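Glycogen synthase (Cyanobacterium sp. CLg1, PDB 6GNF) belongs to the glycogen and starch synthase family of glycosyltransferases, has two Rossmann-like domains, and holds adenosine-5'-diphosphate and a glycan in this structure. Local coordinates at residues A[302-312]-A[436-446]; A[322-331]-A[512-520]. All coordinates share one frame; numbering follows the deposited sequence.

Overall arrangement
Contact 1 is a buried contact, about 13 Å between its centre and the centre of the chain. Contact 2 lies about 28 Å out and is only partly buried. Their centres are about 15 Å apart, and their segments alternate along the chain. They touch at several points, among them Tyr322, which hydrogen-bonds through OH to Tyr446 O and through N to Pro312 O. Contact 1 sets the loop after strand 298-300 against helix 439-445, with stacked rings and two bound ligands. Contact 2 sets the start of helix 327-341 against helix 509-520. Its inner part is aliphatic and sulfur packing around an arginine. Its outer part mixes a weak polar bond with an exposed leucine.

Contact 1: A[302-312]-A[436-446]; sequences TNGTKIETWNP and CGLNQLYAMMY. With ADP (adenosine-5'-diphosphate), chain F; AC1 (4,6-dideoxy-4-{[(1S,4R,5S,6S)-4,5,6-trihydroxy-3-(hydroxymethyl)cyclohex-2-en-1-yl]amino}-alpha-D-glucopyranose), chain D.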
loop_
_atom_site.group_PDB
_atom_site.type_symbol
_atom_site.label_atom_id
_atom_site.label_comp_id
_atom_site.label_asym_id
_atom_site.label_seq_id
_atom_site.Cartn_x
_atom_site.Cartn_y
_atom_site.Cartn_z
ATOM N N THR A 302 -11.039 -2.692 -7.000
ATOM C CA THR A 302 -10.882 -1.613 -6.031
ATOM C C THR A 302 -10.833 -2.146 -4.604
ATOM O O THR A 302 -11.732 -2.870 -4.190
ATOM C CB THR A 302 -12.048 -0.612 -6.159
ATOM O OG1 THR A 302 -12.053 -0.065 -7.479
ATOM C CG2 THR A 302 -11.929 0.530 -5.160
ATOM N N ASN A 303 -9.815 -1.737 -3.844
ATOM C CA ASN A 303 -9.691 -2.145 -2.446
ATOM C C ASN A 303 -10.899 -1.691 -1.651
ATOM O O ASN A 303 -11.416 -0.602 -1.884
ATOM C CB ASN A 303 -8.461 -1.525 -1.768
ATOM C CG ASN A 303 -7.152 -2.138 -2.215
ATOM O OD1 ASN A 303 -7.103 -3.277 -2.698
ATOM N ND2 ASN A 303 -6.071 -1.387 -2.032
ATOM N N GLY A 304 -11.325 -2.523 -0.708
ATOM C CA GLY A 304 -12.202 -2.092 0.359
ATOM C C GLY A 304 -11.362 -1.824 1.587
ATOM O O GLY A 304 -10.132 -1.658 1.508
ATOM N N THR A 305 -12.024 -1.768 2.732
ATOM C CA THR A 305 -11.353 -1.530 3.992
ATOM C C THR A 305 -12.165 -2.104 5.157
ATOM O O THR A 305 -13.372 -2.303 5.052
ATOM C CB THR A 305 -11.132 -0.027 4.188
ATOM O OG1 THR A 305 -10.348 0.192 5.364
ATOM C CG2 THR A 305 -12.458 0.715 4.323
ATOM N N LYS A 306 -11.479 -2.411 6.250
ATOM C CA LYS A 306 -12.136 -2.853 7.470
ATOM C C LYS A 306 -12.790 -1.683 8.154
ATOM O O LYS A 306 -12.268 -0.577 8.137
ATOM C CB LYS A 306 -11.147 -3.481 8.450
ATOM C CG LYS A 306 -10.874 -4.938 8.197
ATOM C CD LYS A 306 -9.780 -5.457 9.115
ATOM C CE LYS A 306 -10.252 -5.532 10.544
ATOM N NZ LYS A 306 -9.391 -6.414 11.355
ATOM N N ILE A 307 -13.877 -1.981 8.857
ATOM C CA ILE A 307 -14.678 -0.964 9.501
ATOM C C ILE A 307 -14.305 -0.839 10.981
ATOM O O ILE A 307 -14.383 0.256 11.528
ATOM C CB ILE A 307 -16.183 -1.278 9.288
ATOM C CG1 ILE A 307 -16.526 -1.229 7.785
ATOM C CG2 ILE A 307 -17.051 -0.371 10.138
ATOM C CD1 ILE A 307 -17.856 -1.871 7.443
ATOM N N GLU A 308 -13.863 -1.925 11.604
ATOM C CA GLU A 308 -13.601 -1.983 13.049
ATOM C C GLU A 308 -12.871 -0.781 13.671
ATOM O O GLU A 308 -13.395 -0.162 14.595
ATOM C CB GLU A 308 -12.852 -3.261 13.405
ATOM C CG GLU A 308 -13.717 -4.517 13.382
ATOM C CD GLU A 308 -12.908 -5.786 13.194
ATOM O OE1 GLU A 308 -13.213 -6.543 12.245
ATOM O OE2 GLU A 308 -11.973 -6.018 13.990
ATOM N N THR A 309 -11.652 -0.500 13.233
ATOM C CA THR A 309 -10.880 0.608 13.801
ATOM C C THR A 309 -11.366 1.971 13.297
ATOM O O THR A 309 -11.361 2.946 14.052
ATOM C CB THR A 309 -9.373 0.475 13.469
ATOM O OG1 THR A 309 -8.900 -0.811 13.883
ATOM C CG2 THR A 309 -8.550 1.569 14.165
ATOM N N TRP A 310 -11.773 2.027 12.025
ATOM C CA TRP A 310 -12.119 3.281 11.362
ATOM C C TRP A 310 -13.620 3.418 11.094
ATOM O O TRP A 310 -14.111 3.018 10.033
ATOM C CB TRP A 310 -11.344 3.411 10.047
ATOM C CG TRP A 310 -9.878 3.565 10.248
ATOM C CD1 TRP A 310 -8.950 2.568 10.275
ATOM C CD2 TRP A 310 -9.164 4.786 10.467
ATOM N NE1 TRP A 310 -7.701 3.093 10.492
ATOM C CE2 TRP A 310 -7.804 4.452 10.615
ATOM C CE3 TRP A 310 -9.542 6.128 10.557
ATOM C CZ2 TRP A 310 -6.817 5.410 10.839
ATOM C CZ3 TRP A 310 -8.558 7.087 10.783
ATOM C CH2 TRP A 310 -7.214 6.721 10.921
ATOM N N ASN A 311 -14.343 3.912 12.092
ATOM C CA ASN A 311 -15.712 4.371 11.897
ATOM C C ASN A 311 -16.095 5.309 13.025
ATOM O O ASN A 311 -15.758 5.056 14.186
ATOM C CB ASN A 311 -16.721 3.222 11.788
ATOM C CG ASN A 311 -16.953 2.505 13.104
ATOM O OD1 ASN A 311 -17.953 2.737 13.783
ATOM N ND2 ASN A 311 -16.054 1.629 13.458
ATOM N N PRO A 312 -16.849 6.361 12.694
ATOM C CA PRO A 312 -17.123 7.404 13.660
ATOM C C PRO A 312 -17.935 6.941 14.862
ATOM O O PRO A 312 -17.829 7.544 15.927
ATOM C CB PRO A 312 -17.885 8.446 12.837
ATOM C CG PRO A 312 -18.478 7.691 11.702
ATOM C CD PRO A 312 -17.475 6.632 11.386
ATOM N N CYS A 436 -4.672 2.789 -5.581
ATOM C CA CYS A 436 -6.025 2.852 -5.034
ATOM C C CYS A 436 -6.177 3.982 -4.035
ATOM O O CYS A 436 -6.985 4.887 -4.237
ATOM C CB CYS A 436 -6.427 1.531 -4.379
ATOM S SG CYS A 436 -8.142 1.510 -3.806
ATOM N N GLY A 437 -5.388 3.930 -2.964
ATOM C CA GLY A 437 -5.498 4.886 -1.874
ATOM C C GLY A 437 -6.449 4.353 -0.824
ATOM O O GLY A 437 -7.435 3.700 -1.157
ATOM N N LEU A 438 -6.160 4.655 0.439
ATOM C CA LEU A 438 -7.009 4.210 1.537
ATOM C C LEU A 438 -7.629 5.373 2.322
ATOM O O LEU A 438 -8.761 5.265 2.779
ATOM C CB LEU A 438 -6.241 3.267 2.451
ATOM C CG LEU A 438 -5.820 1.891 1.876
ATOM C CD1 LEU A 438 -5.141 1.028 2.928
ATOM C CD2 LEU A 438 -7.024 1.152 1.308
ATOM N N ASN A 439 -6.906 6.482 2.459
ATOM C CA ASN A 439 -7.404 7.649 3.170
ATOM C C ASN A 439 -8.799 8.063 2.786
ATOM O O ASN A 439 -9.601 8.368 3.661
ATOM C CB ASN A 439 -6.503 8.850 2.934
ATOM C CG ASN A 439 -5.281 8.844 3.810
ATOM O OD1 ASN A 439 -4.933 7.833 4.433
ATOM N ND2 ASN A 439 -4.599 9.976 3.842
ATOM N N GLN A 440 -9.075 8.083 1.487
ATOM C CA GLN A 440 -10.353 8.586 0.994
ATOM C C GLN A 440 -11.513 7.680 1.409
ATOM O O GLN A 440 -12.624 8.164 1.621
ATOM C CB GLN A 440 -10.320 8.802 -0.526
ATOM C CG GLN A 440 -10.453 7.549 -1.385
ATOM C CD GLN A 440 -9.143 6.812 -1.610
ATOM O OE1 GLN A 440 -8.143 7.031 -0.909
ATOM N NE2 GLN A 440 -9.128 5.966 -2.622
ATOM N N LEU A 441 -11.239 6.389 1.572
ATOM C CA LEU A 441 -12.257 5.437 2.008
ATOM C C LEU A 441 -12.593 5.681 3.471
ATOM O O LEU A 441 -13.765 5.808 3.841
ATOM C CB LEU A 441 -11.776 4.002 1.819
ATOM C CG LEU A 441 -11.283 3.593 0.428
ATOM C CD1 LEU A 441 -10.954 2.108 0.408
ATOM C CD2 LEU A 441 -12.301 3.926 -0.646
ATOM N N TYR A 442 -11.560 5.793 4.299
ATOM C CA TYR A 442 -11.749 6.141 5.697
ATOM C C TYR A 442 -12.519 7.446 5.810
ATOM O O TYR A 442 -13.502 7.542 6.551
ATOM C CB TYR A 442 -10.405 6.288 6.412
ATOM C CG TYR A 442 -9.611 5.013 6.596
ATOM C CD1 TYR A 442 -10.232 3.776 6.684
ATOM C CD2 TYR A 442 -8.229 5.058 6.724
ATOM C CE1 TYR A 442 -9.500 2.618 6.870
ATOM C CE2 TYR A 442 -7.492 3.905 6.916
ATOM C CZ TYR A 442 -8.134 2.687 6.987
ATOM O OH TYR A 442 -7.394 1.542 7.163
ATOM N N ALA A 443 -12.064 8.458 5.082
ATOM C CA ALA A 443 -12.662 9.781 5.147
ATOM C C ALA A 443 -14.164 9.727 4.889
ATOM O O ALA A 443 -14.946 10.329 5.619
ATOM C CB ALA A 443 -11.989 10.711 4.152
ATOM N N MET A 444 -14.567 9.020 3.843
ATOM C CA MET A 444 -15.976 8.931 3.489
ATOM C C MET A 444 -16.815 8.287 4.589
ATOM O O MET A 444 -17.935 8.712 4.835
ATOM C CB MET A 444 -16.162 8.214 2.149
ATOM C CG MET A 444 -15.719 9.067 0.968
ATOM S SD MET A 444 -16.059 8.373 -0.659
ATOM C CE MET A 444 -14.832 7.078 -0.750
ATOM N N MET A 445 -16.290 7.272 5.264
ATOM C CA MET A 445 -17.021 6.659 6.379
ATOM C C MET A 445 -17.258 7.636 7.530
ATOM O O MET A 445 -18.204 7.467 8.288
ATOM C CB MET A 445 -16.286 5.434 6.912
ATOM C CG MET A 445 -16.296 4.247 5.986
ATOM S SD MET A 445 -15.318 2.863 6.639
ATOM C CE MET A 445 -16.321 2.370 8.044
ATOM N N TYR A 446 -16.396 8.647 7.644
ATOM C CA TYR A 446 -16.531 9.687 8.664
ATOM C C TYR A 446 -17.314 10.917 8.168
ATOM O O TYR A 446 -17.461 11.887 8.901
ATOM C CB TYR A 446 -15.143 10.117 9.168
ATOM C CG TYR A 446 -14.494 9.122 10.120
ATOM C CD1 TYR A 446 -14.047 7.896 9.666
ATOM C CD2 TYR A 446 -14.325 9.420 11.466
ATOM C CE1 TYR A 446 -13.454 6.981 10.518
ATOM C CE2 TYR A 446 -13.732 8.513 12.332
ATOM C CZ TYR A 446 -13.294 7.293 11.851
ATOM O OH TYR A 446 -12.702 6.362 12.694
HETATM P PB ADP F . 0.228 4.201 0.732
HETATM O O1B ADP F . 0.520 4.528 -0.709
HETATM O O2B ADP F . -0.158 2.764 0.954
HETATM O O3B ADP F . 1.243 4.756 1.694
HETATM P PA ADP F . -2.578 4.444 1.350
HETATM O O1A ADP F . -2.923 3.265 0.449
HETATM O O2A ADP F . -3.518 5.637 1.468
HETATM O O3A ADP F . -1.118 5.053 0.998
HETATM O "O5'" ADP F . -2.317 3.885 2.845
HETATM C "C5'" ADP F . -1.535 4.618 3.794
HETATM C "C4'" ADP F . -2.108 4.345 5.180
HETATM O "O4'" ADP F . -1.234 4.782 6.222
HETATM C "C3'" ADP F . -3.412 5.092 5.371
HETATM O "O3'" ADP F . -4.333 4.203 6.011
HETATM C "C2'" ADP F . -3.052 6.279 6.236
HETATM O "O2'" ADP F . -4.149 6.570 7.096
HETATM C "C1'" ADP F . -1.825 5.821 7.005
HETATM N N9 ADP F . -0.772 6.845 7.251
HETATM C C8 ADP F . 0.091 7.352 6.345
HETATM N N7 ADP F . 0.945 8.242 6.921
HETATM C C5 ADP F . 0.639 8.301 8.229
HETATM C C6 ADP F . 1.131 9.027 9.417
HETATM N N6 ADP F . 2.155 9.899 9.327
HETATM N N1 ADP F . 0.525 8.800 10.602
HETATM C C2 ADP F . -0.501 7.942 10.729
HETATM N N3 ADP F . -0.996 7.247 9.689
HETATM C C4 ADP F . -0.483 7.374 8.441
HETATM C C1 AC1 D . 5.149 -0.656 0.022
HETATM O O2 AC1 D . 4.989 -2.277 -1.789
HETATM C C2 AC1 D . 4.218 -1.439 -0.905
HETATM C C4A AC1 D . -2.442 1.250 -2.460
HETATM C C3 AC1 D . 3.300 -0.512 -1.704
HETATM O O3 AC1 D . 2.357 -1.341 -2.389
HETATM C C4 AC1 D . 2.585 0.512 -0.793
HETATM N N4A AC1 D . 1.671 1.440 -1.498
HETATM C C5 AC1 D . 3.681 1.264 -0.022
HETATM O O5 AC1 D . 4.432 0.336 0.771
HETATM C C6 AC1 D . 3.135 2.327 0.917
HETATM C C1B AC1 D . 0.535 1.049 -2.337
HETATM C C2B AC1 D . -0.207 2.230 -3.030
HETATM O O2B AC1 D . 0.437 3.489 -2.864
HETATM C C3B AC1 D . -1.622 2.502 -2.568
HETATM O O3B AC1 D . -2.268 3.349 -3.518
HETATM O O4 AC1 D . -3.667 1.627 -1.823
HETATM C C5B AC1 D . -1.718 0.204 -1.653
HETATM C C7B AC1 D . -0.399 0.151 -1.563
HETATM C C6B AC1 D . -2.529 -0.847 -0.964
HETATM O O6B AC1 D . -3.276 -1.524 -1.976
#
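Asn303 ND2 donates a hydrogen bond of 2.8 Å to O6B of the bound AC1, while Asn303 CB rests 3.7 Å from Cys436 SG. Cys436 N reaches O3B of the same AC1 almost straight on (175°), and Gly437 N bonds to its O4. Leu438 N donates a hydrogen bond to O2A of ADP (3.0 Å). Farther along, the five-membered ring of Trp310 stacks face to face on Tyr442, with centroids 3.6 Å apart and planes at 12°. The other neighbours of Tyr442 differ: ADP O3' lies at its ring edge, near CE2, and Thr305 OG1 comes obliquely to CE1. Trp310 also stacks with His418. Met445 bends at its last torsion (chi3 69°). This places CE against Ile307 CG2 (3.5 Å) and very close to Trp310 O. Pro312 CD sits over the face of the Tyr446 ring, 3.9 Å from its centroid, as a CH-pi contact. Tyr446 OH is hydrogen-bonded to Asp315. The loop 302-312 follows strand 298-300, an outermost strand of the nine-stranded sheet, and 436-446 carries the helix at the ADP site. This is consistent with the ligand cleft between the two Rossmann-like domains of a GT-B glycosyltransferase.

Contact 2: A[322-331]-A[512-520]; sequences YNSRTINSGK and KKMRLDCMA
Ile327 lays its CD1 methyl over the centre of one face of the Arg515 guanidinium, 3.7 Å from NE. Ile327 CG1 stands anti to the backbone N (chi1 -171°), which extends the branch toward the arginine. The same methyl also touches Met519 SD at 3.8 Å. Met519 turns at its last torsion, and its CE then meets the backbone at Ser324 N, 3.6 Å away. CE also comes obliquely to the Tyr322 ring, and Met519 touches Pro312 as well. This is the dense part of the contact. Here Lys331 runs its CD past Arg515 NH2, but its NZ is hydrogen-bonded to Ala422 O and Thr448 OG1. Arg515 also touches Ile449 of strand 449-452, in the parallel sheet of the second Rossmann-like domain. The contact joins the start of helix 327-341 to helix 509-520. The two short axes cross at 83°, with a closest approach of 12.7 Å, so long side chains bridge the gap. In the turn leading into helix 327-341, Asn323 forms an Asx motif. Its OD1 accepts from Thr326 N and Thr326 OG1, which arrive from opposite faces of its plane. The outer side is looser. Asn328 OD1 lies at the guanidinium edge, in plane, and takes a weak hydrogen bond from Arg515 NH1 (2.9 Å, 121° at the hydrogen). Lys512 NZ stays 4.0 Å from Asn328 OD1, and both residues are exposed. Exposed Leu516 brings CD1 to Ser324 O at 3.9 Å and to Ile327 CG2.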
loop_
_atom_site.group_PDB
_atom_site.type_symbol
_atom_site.label_atom_id
_atom_site.label_comp_id
_atom_site.label_asym_id
_atom_site.label_seq_id
_atom_site.Cartn_x
_atom_site.Cartn_y
_atom_site.Cartn_z
ATOM N N TYR A 322 -20.060 9.661 16.553
ATOM C CA TYR A 322 -21.253 10.121 15.860
ATOM C C TYR A 322 -21.636 9.154 14.757
ATOM O O TYR A 322 -20.857 8.291 14.386
ATOM C CB TYR A 322 -21.042 11.530 15.286
ATOM C CG TYR A 322 -19.927 11.650 14.261
ATOM C CD1 TYR A 322 -20.164 11.412 12.912
ATOM C CD2 TYR A 322 -18.638 12.016 14.640
ATOM C CE1 TYR A 322 -19.150 11.520 11.972
ATOM C CE2 TYR A 322 -17.618 12.130 13.708
ATOM C CZ TYR A 322 -17.878 11.884 12.376
ATOM O OH TYR A 322 -16.858 11.977 11.461
ATOM N N ASN A 323 -22.853 9.306 14.252
ATOM C CA ASN A 323 -23.337 8.576 13.087
ATOM C C ASN A 323 -23.960 9.587 12.127
ATOM O O ASN A 323 -23.841 10.793 12.348
ATOM C CB ASN A 323 -24.340 7.500 13.506
ATOM C CG ASN A 323 -25.562 8.070 14.205
ATOM O OD1 ASN A 323 -25.696 9.280 14.395
ATOM N ND2 ASN A 323 -26.447 7.189 14.627
ATOM N N SER A 324 -24.578 9.120 11.048
ATOM C CA SER A 324 -25.122 10.044 10.049
ATOM C C SER A 324 -26.196 10.958 10.638
ATOM O O SER A 324 -26.299 12.111 10.243
ATOM C CB SER A 324 -25.657 9.295 8.827
ATOM O OG SER A 324 -26.598 8.317 9.223
ATOM N N ARG A 325 -26.973 10.457 11.594
ATOM C CA ARG A 325 -27.995 11.277 12.243
ATOM C C ARG A 325 -27.401 12.365 13.138
ATOM O O ARG A 325 -27.920 13.478 13.170
ATOM C CB ARG A 325 -28.952 10.415 13.070
ATOM C CG ARG A 325 -29.781 9.435 12.250
ATOM C CD ARG A 325 -30.975 8.908 13.037
ATOM N NE ARG A 325 -30.645 8.569 14.427
ATOM C CZ ARG A 325 -29.956 7.492 14.818
ATOM N NH1 ARG A 325 -29.493 6.613 13.930
ATOM N NH2 ARG A 325 -29.720 7.292 16.115
ATOM N N THR A 326 -26.320 12.051 13.852
ATOM C CA THR A 326 -25.758 12.989 14.831
ATOM C C THR A 326 -24.493 13.688 14.339
ATOM O O THR A 326 -23.713 14.204 15.137
ATOM C CB THR A 326 -25.453 12.285 16.168
ATOM O OG1 THR A 326 -24.392 11.342 15.989
ATOM C CG2 THR A 326 -26.692 11.570 16.687
ATOM N N ILE A 327 -24.268 13.659 13.031
ATOM C CA ILE A 327 -23.064 14.243 12.445
ATOM C C ILE A 327 -22.907 15.740 12.749
ATOM O O ILE A 327 -21.793 16.221 12.949
ATOM C CB ILE A 327 -23.017 14.015 10.918
ATOM C CG1 ILE A 327 -21.658 14.442 10.356
ATOM C CG2 ILE A 327 -24.149 14.767 10.213
ATOM C CD1 ILE A 327 -21.437 14.067 8.906
ATOM N N ASN A 328 -24.011 16.478 12.785
ATOM C CA ASN A 328 -23.943 17.914 13.054
ATOM C C ASN A 328 -23.414 18.247 14.452
ATOM O O ASN A 328 -22.761 19.275 14.637
ATOM C CB ASN A 328 -25.310 18.569 12.854
ATOM C CG ASN A 328 -25.713 18.664 11.391
ATOM O OD1 ASN A 328 -24.884 18.590 10.484
ATOM N ND2 ASN A 328 -27.003 18.853 11.158
ATOM N N SER A 329 -23.706 17.390 15.430
ATOM C CA SER A 329 -23.170 17.543 16.786
ATOM C C SER A 329 -21.727 17.020 16.879
ATOM O O SER A 329 -20.772 17.791 16.966
ATOM C CB SER A 329 -24.053 16.804 17.803
ATOM O OG SER A 329 -25.424 17.063 17.584
ATOM N N GLY A 330 -21.567 15.707 16.776
ATOM C CA GLY A 330 -20.297 15.049 17.074
ATOM C C GLY A 330 -19.131 15.469 16.196
ATOM O O GLY A 330 -17.995 15.559 16.663
ATOM N N LYS A 331 -19.397 15.685 14.912
ATOM C CA LYS A 331 -18.340 16.070 13.989
ATOM C C LYS A 331 -17.873 17.503 14.215
ATOM O O LYS A 331 -16.703 17.797 14.009
ATOM C CB LYS A 331 -18.765 15.872 12.532
ATOM C CG LYS A 331 -17.590 15.601 11.610
ATOM C CD LYS A 331 -18.022 15.422 10.165
ATOM C CE LYS A 331 -16.898 14.840 9.323
ATOM N NZ LYS A 331 -15.728 15.746 9.229
ATOM N N LYS A 512 -23.977 19.326 3.056
ATOM C CA LYS A 512 -24.609 18.424 4.024
ATOM C C LYS A 512 -25.015 17.097 3.395
ATOM O O LYS A 512 -24.845 16.040 4.014
ATOM C CB LYS A 512 -25.842 19.068 4.669
ATOM C CG LYS A 512 -25.601 19.693 6.036
ATOM C CD LYS A 512 -24.847 21.013 5.957
ATOM C CE LYS A 512 -25.535 22.104 6.775
ATOM N NZ LYS A 512 -25.767 21.729 8.199
ATOM N N LYS A 513 -25.556 17.158 2.181
ATOM C CA LYS A 513 -25.992 15.958 1.477
ATOM C C LYS A 513 -24.804 15.083 1.078
ATOM O O LYS A 513 -24.870 13.860 1.203
ATOM C CB LYS A 513 -26.803 16.322 0.233
ATOM C CG LYS A 513 -27.482 15.133 -0.433
ATOM C CD LYS A 513 -28.089 15.519 -1.773
ATOM C CE LYS A 513 -29.003 14.429 -2.311
ATOM N NZ LYS A 513 -28.295 13.133 -2.490
ATOM N N MET A 514 -23.728 15.716 0.610
ATOM C CA MET A 514 -22.531 14.992 0.179
ATOM C C MET A 514 -21.911 14.191 1.330
ATOM O O MET A 514 -21.409 13.080 1.124
ATOM C CB MET A 514 -21.500 15.952 -0.433
ATOM C CG MET A 514 -20.351 15.253 -1.150
ATOM S SD MET A 514 -19.279 16.340 -2.121
ATOM C CE MET A 514 -20.228 16.539 -3.623
ATOM N N ARG A 515 -21.934 14.752 2.535
ATOM C CA ARG A 515 -21.427 14.046 3.711
ATOM C C ARG A 515 -22.252 12.808 4.028
ATOM O O ARG A 515 -21.704 11.776 4.368
ATOM C CB ARG A 515 -21.420 14.963 4.930
ATOM C CG ARG A 515 -20.497 16.161 4.795
ATOM C CD ARG A 515 -20.296 16.851 6.131
ATOM N NE ARG A 515 -21.562 17.147 6.798
ATOM C CZ ARG A 515 -21.652 17.741 7.981
ATOM N NH1 ARG A 515 -22.842 17.973 8.523
ATOM N NH2 ARG A 515 -20.557 18.115 8.631
ATOM N N LEU A 516 -23.572 12.947 3.976
ATOM C CA LEU A 516 -24.468 11.824 4.229
ATOM C C LEU A 516 -24.288 10.751 3.172
ATOM O O LEU A 516 -24.262 9.564 3.502
ATOM C CB LEU A 516 -25.931 12.289 4.295
ATOM C CG LEU A 516 -26.496 12.665 5.675
ATOM C CD1 LEU A 516 -25.465 13.315 6.591
ATOM C CD2 LEU A 516 -27.712 13.570 5.525
ATOM N N ASP A 517 -24.121 11.170 1.916
ATOM C CA ASP A 517 -23.889 10.237 0.807
ATOM C C ASP A 517 -22.565 9.498 0.989
ATOM O O ASP A 517 -22.477 8.297 0.726
ATOM C CB ASP A 517 -23.892 10.962 -0.547
ATOM C CG ASP A 517 -25.278 11.439 -0.960
ATOM O OD1 ASP A 517 -26.198 11.341 -0.125
ATOM O OD2 ASP A 517 -25.447 11.925 -2.103
ATOM N N CYS A 518 -21.549 10.220 1.457
ATOM C CA CYS A 518 -20.270 9.621 1.780
ATOM C C CYS A 518 -20.421 8.579 2.880
ATOM O O CYS A 518 -19.885 7.486 2.758
ATOM C CB CYS A 518 -19.254 10.683 2.218
ATOM S SG CYS A 518 -18.486 11.593 0.856
ATOM N N MET A 519 -21.127 8.922 3.954
ATOM C CA MET A 519 -21.288 7.988 5.073
ATOM C C MET A 519 -22.098 6.749 4.682
ATOM O O MET A 519 -21.883 5.679 5.225
ATOM C CB MET A 519 -21.910 8.678 6.290
ATOM C CG MET A 519 -20.983 9.685 6.951
ATOM S SD MET A 519 -21.601 10.304 8.526
ATOM C CE MET A 519 -21.336 8.876 9.572
ATOM N N ALA A 520 -23.007 6.892 3.721
ATOM C CA ALA A 520 -23.814 5.769 3.236
ATOM C C ALA A 520 -23.060 4.896 2.231
ATOM O O ALA A 520 -23.529 3.818 1.882
ATOM C CB ALA A 520 -25.099 6.280 2.611
#